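Local coordinates for putative diflavin flavoprotein A 3 (Nostoc sp., PDB 3FNI) that is the flavodoxin-like domain of a larger diflavin protein that probably mediates electron transfer from NADH to oxygen, reducing it to water, at residues F10-Y15 against M64-S69; G16-L21 against F93-G98. One frame throughout, in Å; residues are numbered along the deposited sequence.

Contact 1 (F10-Y15 against M64-S69); sequences FYVSEY and MSPAAS
Met64, a selenomethionine, meets the loop after strand 6-11 through its carbonyl oxygen rather than its side chain. Met64 O lies at the edge of the Tyr15 ring, in its plane, 3.5 Å from Tyr15 CE1, and 3.6 Å from Val12 CG1. Ser65 follows, with OG 3.8 Å from Val12 CG1. Pro66 gives the largest share on this segment. Its CG stands over the middle of the Tyr15 ring, 3.3 Å from the ring centroid and only 2° off the normal, a CH-pi contact, while Pro66 CD packs against Val12 CG1 at 3.9 Å. The tyrosine's chi1 of 168° swings the ring away from its own N and over the proline, and its OH is hydrogen-bonded to Asp100 OD1, which ties the far end of the ring to a third loop. A leucine at Tyr15 would probably strip Pro66 of its aromatic face and Asp100 of its phenolic partner. These are the loops after neighbouring parallel strands 6-11 and 57-63 of the flavodoxin-like sheet. With no hydrogen bond between the two segments, what passes directly between 10-15 and 64-69 is van der Waals and CH-pi packing, and the tyrosine's hydroxyl is satisfied from outside them.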
ATOM      1  N   PHE A  10      -0.349  -4.010   0.277  1.00 23.32           N
ATOM      2  CA  PHE A  10      -1.191  -4.723   1.227  1.00 18.05           C
ATOM      3  C   PHE A  10      -2.642  -4.284   1.148  1.00 20.85           C
ATOM      4  O   PHE A  10      -2.948  -3.102   1.304  1.00 27.23           O
ATOM      5  CB  PHE A  10      -0.692  -4.487   2.651  1.00 21.44           C
ATOM      6  CG  PHE A  10       0.786  -4.660   2.819  1.00 18.44           C
ATOM      7  CD1 PHE A  10       1.677  -3.721   2.304  1.00 33.42           C
ATOM      8  CD2 PHE A  10       1.290  -5.746   3.524  1.00 17.86           C
ATOM      9  CE1 PHE A  10       3.053  -3.858   2.494  1.00 19.17           C
ATOM     10  CE2 PHE A  10       2.661  -5.897   3.721  1.00 21.27           C
ATOM     11  CZ  PHE A  10       3.544  -4.950   3.205  1.00 27.50           C
ATOM     12  N   TYR A  11      -3.537  -5.237   0.919  1.00 17.36           N
ATOM     13  CA  TYR A  11      -4.953  -4.926   0.832  1.00 18.86           C
ATOM     14  C   TYR A  11      -5.797  -6.190   0.955  1.00 20.73           C
ATOM     15  O   TYR A  11      -5.267  -7.299   0.937  1.00 22.05           O
ATOM     16  CB  TYR A  11      -5.263  -4.218  -0.491  1.00 15.27           C
ATOM     17  CG  TYR A  11      -5.159  -5.099  -1.718  1.00 17.85           C
ATOM     18  CD1 TYR A  11      -3.925  -5.380  -2.304  1.00 16.32           C
ATOM     19  CD2 TYR A  11      -6.304  -5.652  -2.297  1.00 20.02           C
ATOM     20  CE1 TYR A  11      -3.831  -6.188  -3.441  1.00 20.93           C
ATOM     21  CE2 TYR A  11      -6.223  -6.464  -3.434  1.00 23.61           C
ATOM     22  CZ  TYR A  11      -4.986  -6.726  -4.001  1.00 21.01           C
ATOM     23  OH  TYR A  11      -4.906  -7.511  -5.132  1.00 19.81           O
ATOM     24  N   VAL A  12      -7.110  -6.021   1.082  1.00 19.57           N
ATOM     25  CA  VAL A  12      -8.018  -7.160   1.199  1.00 21.76           C
ATOM     26  C   VAL A  12      -8.560  -7.522  -0.188  1.00 16.80           C
ATOM     27  O   VAL A  12      -9.355  -6.786  -0.777  1.00 15.43           O
ATOM     28  CB  VAL A  12      -9.176  -6.842   2.206  1.00 28.91           C
ATOM     29  CG1 VAL A  12      -9.670  -5.416   2.001  1.00 28.19           C
ATOM     30  CG2 VAL A  12     -10.326  -7.838   2.035  1.00 18.17           C
ATOM     31  N   SER A  13      -8.111  -8.655  -0.720  1.00 14.82           N
ATOM     32  CA  SER A  13      -8.544  -9.068  -2.045  1.00 21.36           C
ATOM     33  C   SER A  13     -10.045  -9.283  -2.130  1.00 20.85           C
ATOM     34  O   SER A  13     -10.693  -9.664  -1.155  1.00 21.14           O
ATOM     35  CB  SER A  13      -7.810 -10.342  -2.494  1.00 30.58           C
ATOM     36  OG  SER A  13      -8.247 -11.478  -1.773  1.00 39.84           O
ATOM     37  N   GLU A  14     -10.580  -9.010  -3.316  1.00 22.17           N
ATOM     38  CA  GLU A  14     -11.998  -9.156  -3.624  1.00 21.94           C
ATOM     39  C   GLU A  14     -12.929  -8.225  -2.855  1.00 22.84           C
ATOM     40  O   GLU A  14     -14.146  -8.328  -2.995  1.00 30.92           O
ATOM     41  CB  GLU A  14     -12.445 -10.603  -3.411  1.00 21.73           C
ATOM     42  CG  GLU A  14     -11.527 -11.649  -4.034  1.00 25.91           C
ATOM     43  CD  GLU A  14     -12.251 -12.949  -4.320  1.00 26.36           C
ATOM     44  OE1 GLU A  14     -11.626 -14.023  -4.200  1.00 33.26           O
ATOM     45  OE2 GLU A  14     -13.445 -12.887  -4.679  1.00 26.07           O
ATOM     46  N   TYR A  15     -12.375  -7.335  -2.034  1.00 23.94           N
ATOM     47  CA  TYR A  15     -13.204  -6.380  -1.292  1.00 21.34           C
ATOM     48  C   TYR A  15     -13.325  -5.122  -2.148  1.00 22.77           C
ATOM     49  O   TYR A  15     -12.326  -4.461  -2.428  1.00 16.62           O
ATOM     50  CB  TYR A  15     -12.575  -6.019   0.068  1.00 20.58           C
ATOM     51  CG  TYR A  15     -13.228  -4.822   0.747  1.00 15.27           C
ATOM     52  CD1 TYR A  15     -12.450  -3.789   1.263  1.00 18.81           C
ATOM     53  CD2 TYR A  15     -14.619  -4.691   0.813  1.00 23.21           C
ATOM     54  CE1 TYR A  15     -13.022  -2.650   1.811  1.00 13.44           C
ATOM     55  CE2 TYR A  15     -15.211  -3.548   1.366  1.00 16.03           C
ATOM     56  CZ  TYR A  15     -14.396  -2.525   1.858  1.00 22.64           C
ATOM     57  OH  TYR A  15     -14.937  -1.356   2.357  1.00 17.11           O
HETATM   58  N   MSE A  64      -7.661   0.120   2.033  1.00 14.64           N
HETATM   59  CA  MSE A  64      -8.510   0.109   3.216  1.00 16.72           C
HETATM   60  C   MSE A  64      -9.293  -1.193   3.374  1.00 23.64           C
HETATM   61  O   MSE A  64      -9.686  -1.826   2.393  1.00 23.86           O
HETATM   62  CB  MSE A  64      -9.480   1.292   3.185  1.00 17.86           C
HETATM   63  CG  MSE A  64      -8.798   2.653   3.103  1.00 18.79           C
HETATM   64 SE   MSE A  64      -7.366   2.870   4.396  1.00 34.35          SE
HETATM   65  CE  MSE A  64      -8.410   2.685   6.019  1.00 11.99           C
ATOM     66  N   SER A  65      -9.510  -1.587   4.624  1.00 24.27           N
ATOM     67  CA  SER A  65     -10.243  -2.803   4.923  1.00 23.32           C
ATOM     68  C   SER A  65     -11.665  -2.505   5.371  1.00 24.70           C
ATOM     69  O   SER A  65     -11.988  -1.379   5.768  1.00 19.01           O
ATOM     70  CB  SER A  65      -9.526  -3.604   6.003  1.00 26.15           C
ATOM     71  OG  SER A  65      -8.419  -4.296   5.454  1.00 43.54           O
ATOM     72  N   PRO A  66     -12.540  -3.519   5.317  1.00 22.32           N
ATOM     73  CA  PRO A  66     -13.929  -3.319   5.728  1.00 22.99           C
ATOM     74  C   PRO A  66     -14.033  -3.056   7.223  1.00 23.20           C
ATOM     75  O   PRO A  66     -13.341  -3.683   8.021  1.00 25.80           O
ATOM     76  CB  PRO A  66     -14.602  -4.630   5.326  1.00 16.37           C
ATOM     77  CG  PRO A  66     -13.733  -5.147   4.216  1.00 20.99           C
ATOM     78  CD  PRO A  66     -12.359  -4.852   4.717  1.00 17.91           C
ATOM     79  N   ALA A  67     -14.892  -2.116   7.591  1.00 20.87           N
ATOM     80  CA  ALA A  67     -15.105  -1.786   8.987  1.00 31.16           C
ATOM     81  C   ALA A  67     -15.822  -2.950   9.665  1.00 41.02           C
ATOM     82  O   ALA A  67     -16.090  -2.912  10.865  1.00 52.93           O
ATOM     83  CB  ALA A  67     -15.932  -0.522   9.103  1.00 35.31           C
ATOM     84  N   ALA A  68     -16.123  -3.986   8.886  1.00 39.85           N
ATOM     85  CA  ALA A  68     -16.810  -5.168   9.395  1.00 40.10           C
ATOM     86  C   ALA A  68     -15.828  -6.271   9.796  1.00 41.09           C
ATOM     87  O   ALA A  68     -16.188  -7.183  10.539  1.00 41.77           O
ATOM     88  CB  ALA A  68     -17.797  -5.700   8.340  1.00 40.98           C
ATOM     89  N   SER A  69     -14.594  -6.192   9.300  1.00 41.38           N
ATOM     90  CA  SER A  69     -13.572  -7.191   9.625  1.00 42.64           C
ATOM     91  C   SER A  69     -12.492  -6.604  10.525  1.00 39.12           C
ATOM     92  O   SER A  69     -11.364  -7.100  10.555  1.00 37.37           O
ATOM     93  CB  SER A  69     -12.912  -7.726   8.350  1.00 45.56           C
ATOM     94  OG  SER A  69     -13.862  -8.282   7.465  1.00 53.51           O
TER

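Contact 2 (G16-L21 against F93-G98)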
ATOM      1  N   GLY A  16     -14.547  -4.798  -2.561  1.00 20.49           N
ATOM      2  CA  GLY A  16     -14.751  -3.631  -3.396  1.00 20.81           C
ATOM      3  C   GLY A  16     -13.946  -3.754  -4.677  1.00 22.13           C
ATOM      4  O   GLY A  16     -13.798  -4.847  -5.219  1.00 27.90           O
ATOM      5  N   TYR A  17     -13.417  -2.635  -5.160  1.00 21.76           N
ATOM      6  CA  TYR A  17     -12.611  -2.626  -6.380  1.00 17.81           C
ATOM      7  C   TYR A  17     -11.118  -2.706  -6.065  1.00 18.23           C
ATOM      8  O   TYR A  17     -10.277  -2.317  -6.877  1.00 18.32           O
ATOM      9  CB  TYR A  17     -12.896  -1.355  -7.167  1.00 21.48           C
ATOM     10  CG  TYR A  17     -14.301  -1.290  -7.709  1.00 31.70           C
ATOM     11  CD1 TYR A  17     -14.632  -1.913  -8.911  1.00 31.85           C
ATOM     12  CD2 TYR A  17     -15.309  -0.622  -7.011  1.00 36.59           C
ATOM     13  CE1 TYR A  17     -15.932  -1.875  -9.406  1.00 32.77           C
ATOM     14  CE2 TYR A  17     -16.615  -0.579  -7.497  1.00 37.79           C
ATOM     15  CZ  TYR A  17     -16.916  -1.208  -8.698  1.00 36.28           C
ATOM     16  OH  TYR A  17     -18.198  -1.162  -9.194  1.00 40.63           O
ATOM     17  N   SER A  18     -10.797  -3.216  -4.881  1.00 14.82           N
ATOM     18  CA  SER A  18      -9.415  -3.331  -4.435  1.00 21.79           C
ATOM     19  C   SER A  18      -8.503  -4.053  -5.406  1.00 19.30           C
ATOM     20  O   SER A  18      -7.376  -3.630  -5.648  1.00 13.80           O
ATOM     21  CB  SER A  18      -9.362  -4.048  -3.091  1.00 12.22           C
ATOM     22  OG  SER A  18      -9.979  -3.267  -2.102  1.00 14.94           O
ATOM     23  N   ASP A  19      -8.999  -5.163  -5.937  1.00 20.18           N
ATOM     24  CA  ASP A  19      -8.244  -5.974  -6.867  1.00 15.63           C
ATOM     25  C   ASP A  19      -7.815  -5.159  -8.096  1.00 21.28           C
ATOM     26  O   ASP A  19      -6.644  -5.155  -8.469  1.00 13.40           O
ATOM     27  CB  ASP A  19      -9.091  -7.188  -7.276  1.00 22.83           C
ATOM     28  CG  ASP A  19      -9.143  -8.275  -6.196  1.00 28.30           C
ATOM     29  OD1 ASP A  19      -8.942  -7.975  -4.997  1.00 29.06           O
ATOM     30  OD2 ASP A  19      -9.407  -9.443  -6.549  1.00 34.50           O
ATOM     31  N   ARG A  20      -8.757  -4.450  -8.709  1.00 19.59           N
ATOM     32  CA  ARG A  20      -8.442  -3.655  -9.891  1.00 19.51           C
ATOM     33  C   ARG A  20      -7.655  -2.389  -9.548  1.00 18.51           C
ATOM     34  O   ARG A  20      -6.779  -1.970 -10.306  1.00 22.76           O
ATOM     35  CB  ARG A  20      -9.729  -3.302 -10.641  1.00 18.27           C
ATOM     36  CG  ARG A  20     -10.529  -4.529 -11.091  1.00 23.62           C
ATOM     37  CD  ARG A  20     -11.787  -4.126 -11.836  1.00 37.76           C
ATOM     38  NE  ARG A  20     -11.479  -3.445 -13.092  1.00 40.67           N
ATOM     39  CZ  ARG A  20     -12.383  -2.849 -13.865  1.00 49.02           C
ATOM     40  NH1 ARG A  20     -13.662  -2.846 -13.511  1.00 45.36           N
ATOM     41  NH2 ARG A  20     -12.007  -2.256 -14.994  1.00 46.35           N
ATOM     42  N   LEU A  21      -7.959  -1.784  -8.406  1.00 17.43           N
ATOM     43  CA  LEU A  21      -7.254  -0.579  -7.989  1.00 13.39           C
ATOM     44  C   LEU A  21      -5.786  -0.888  -7.699  1.00 15.88           C
ATOM     45  O   LEU A  21      -4.885  -0.152  -8.129  1.00 13.29           O
ATOM     46  CB  LEU A  21      -7.925   0.029  -6.754  1.00 13.41           C
ATOM     47  CG  LEU A  21      -9.293   0.656  -7.024  1.00  8.37           C
ATOM     48  CD1 LEU A  21      -9.950   1.006  -5.719  1.00 15.14           C
ATOM     49  CD2 LEU A  21      -9.146   1.883  -7.902  1.00 10.83           C
ATOM     50  N   PHE A  93      -5.081   3.757  -0.625  1.00 15.41           N
ATOM     51  CA  PHE A  93      -6.260   3.910  -1.466  1.00  8.52           C
ATOM     52  C   PHE A  93      -7.526   3.362  -0.837  1.00 14.64           C
ATOM     53  O   PHE A  93      -7.479   2.435  -0.021  1.00 13.19           O
ATOM     54  CB  PHE A  93      -6.040   3.253  -2.836  1.00 11.17           C
ATOM     55  CG  PHE A  93      -5.893   1.752  -2.794  1.00 17.57           C
ATOM     56  CD1 PHE A  93      -7.009   0.921  -2.860  1.00 22.31           C
ATOM     57  CD2 PHE A  93      -4.631   1.168  -2.721  1.00 16.18           C
ATOM     58  CE1 PHE A  93      -6.869  -0.466  -2.862  1.00 11.90           C
ATOM     59  CE2 PHE A  93      -4.482  -0.219  -2.721  1.00 10.42           C
ATOM     60  CZ  PHE A  93      -5.601  -1.035  -2.793  1.00 12.66           C
ATOM     61  N   GLU A  94      -8.651   3.977  -1.209  1.00 15.78           N
ATOM     62  CA  GLU A  94      -9.975   3.569  -0.753  1.00 14.75           C
ATOM     63  C   GLU A  94     -10.384   2.471  -1.718  1.00 15.29           C
ATOM     64  O   GLU A  94      -9.833   2.379  -2.813  1.00 18.93           O
ATOM     65  CB  GLU A  94     -10.988   4.718  -0.851  1.00 12.62           C
ATOM     66  CG  GLU A  94     -10.754   5.878   0.083  1.00 16.69           C
ATOM     67  CD  GLU A  94     -11.987   6.775   0.219  1.00 17.18           C
ATOM     68  OE1 GLU A  94     -12.807   6.818  -0.718  1.00 27.02           O
ATOM     69  OE2 GLU A  94     -12.131   7.444   1.255  1.00 13.58           O
ATOM     70  N   THR A  95     -11.361   1.657  -1.339  1.00 16.74           N
ATOM     71  CA  THR A  95     -11.774   0.553  -2.198  1.00 15.77           C
ATOM     72  C   THR A  95     -13.068   0.758  -2.969  1.00 13.15           C
ATOM     73  O   THR A  95     -13.282   0.115  -3.994  1.00 15.95           O
ATOM     74  CB  THR A  95     -11.937  -0.733  -1.380  1.00 19.79           C
ATOM     75  OG1 THR A  95     -13.081  -0.601  -0.527  1.00 18.82           O
ATOM     76  CG2 THR A  95     -10.690  -0.986  -0.531  1.00 17.16           C
ATOM     77  N   GLY A  96     -13.925   1.645  -2.482  1.00 18.78           N
ATOM     78  CA  GLY A  96     -15.193   1.861  -3.146  1.00 13.81           C
ATOM     79  C   GLY A  96     -16.126   0.706  -2.811  1.00 25.52           C
ATOM     80  O   GLY A  96     -17.107   0.475  -3.511  1.00 27.76           O
ATOM     81  N   GLY A  97     -15.815  -0.020  -1.737  1.00 24.44           N
ATOM     82  CA  GLY A  97     -16.632  -1.152  -1.330  1.00 23.67           C
ATOM     83  C   GLY A  97     -17.821  -0.787  -0.458  1.00 29.59           C
ATOM     84  O   GLY A  97     -18.752  -1.580  -0.311  1.00 24.11           O
ATOM     85  N   GLY A  98     -17.783   0.405   0.137  1.00 34.27           N
ATOM     86  CA  GLY A  98     -18.885   0.866   0.972  1.00 30.84           C
ATOM     87  C   GLY A  98     -18.755   0.633   2.468  1.00 32.04           C
ATOM     88  O   GLY A  98     -19.606   1.071   3.240  1.00 35.46           O
TER
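Two glycines meet backbone to backbone here: Gly16 CA lies 3.7 Å from Gly97 CA, an approach that a side chain on Gly16 would block, since its CB would run into Gly97. Gly16 also has a positive phi, which suits a residue without a CB. The closeness brings Tyr17 N to Thr95 O, with a hydrogen bond of 3.0 Å, N-H...O angle 160°, the donor tilted 28° from the carbonyl plane. The same oxygen lies in the plane of the Tyr17 ring, at its edge, 3.7 Å from Tyr17 CD2. Thr95 turns OG1 between its backbone N and carbonyl carbon (chi1 70°), where it accepts from Gly97 N at 3.0 Å to close an ST turn; OG1 is also hydrogen-bonded to Asp100. Deeper in, side-chain packing takes over. Leu21 CB rests 4.1 Å from Phe93 CE1, an apolar pair, and Leu21 CD1 comes close to a carbonyl, 3.2 Å from Glu94 O. Tyr133 and Cys136 of helix 130-152 also touch Leu21, so the leucine is enclosed between that helix and the loop. Ser18 OG bonds back to Tyr15 O, joining the first turn of helix 18-31 to the loop before it. The N-terminal turn of helix 18-31 and the loop after strand 89-93 meet in this way at the C-terminal ends of the sheet's strands, the end where flavodoxin-like proteins bind FMN.

Overall arrangement
Both contacts join loops at the C-terminal ends of the parallel sheet's strands, their centres 8 Å apart, and both are partly buried. Contact 1 brings together the loops after the neighbouring strands 6-11 and 57-63; contact 2 takes the next residues of the first loop, with the start of helix 18-31, to the loop after strand 89-93. The chain is thus continuous from one to the other, and Met64 N to Phe93 O, 3.1 Å, probably bonds the two second segments. Their chemistry differs: contact 1 rests on apolar and CH-pi packing, whereas contact 2 runs from exposed glycine backbone, through a hydrogen bond, to buried Leu21 and Phe93.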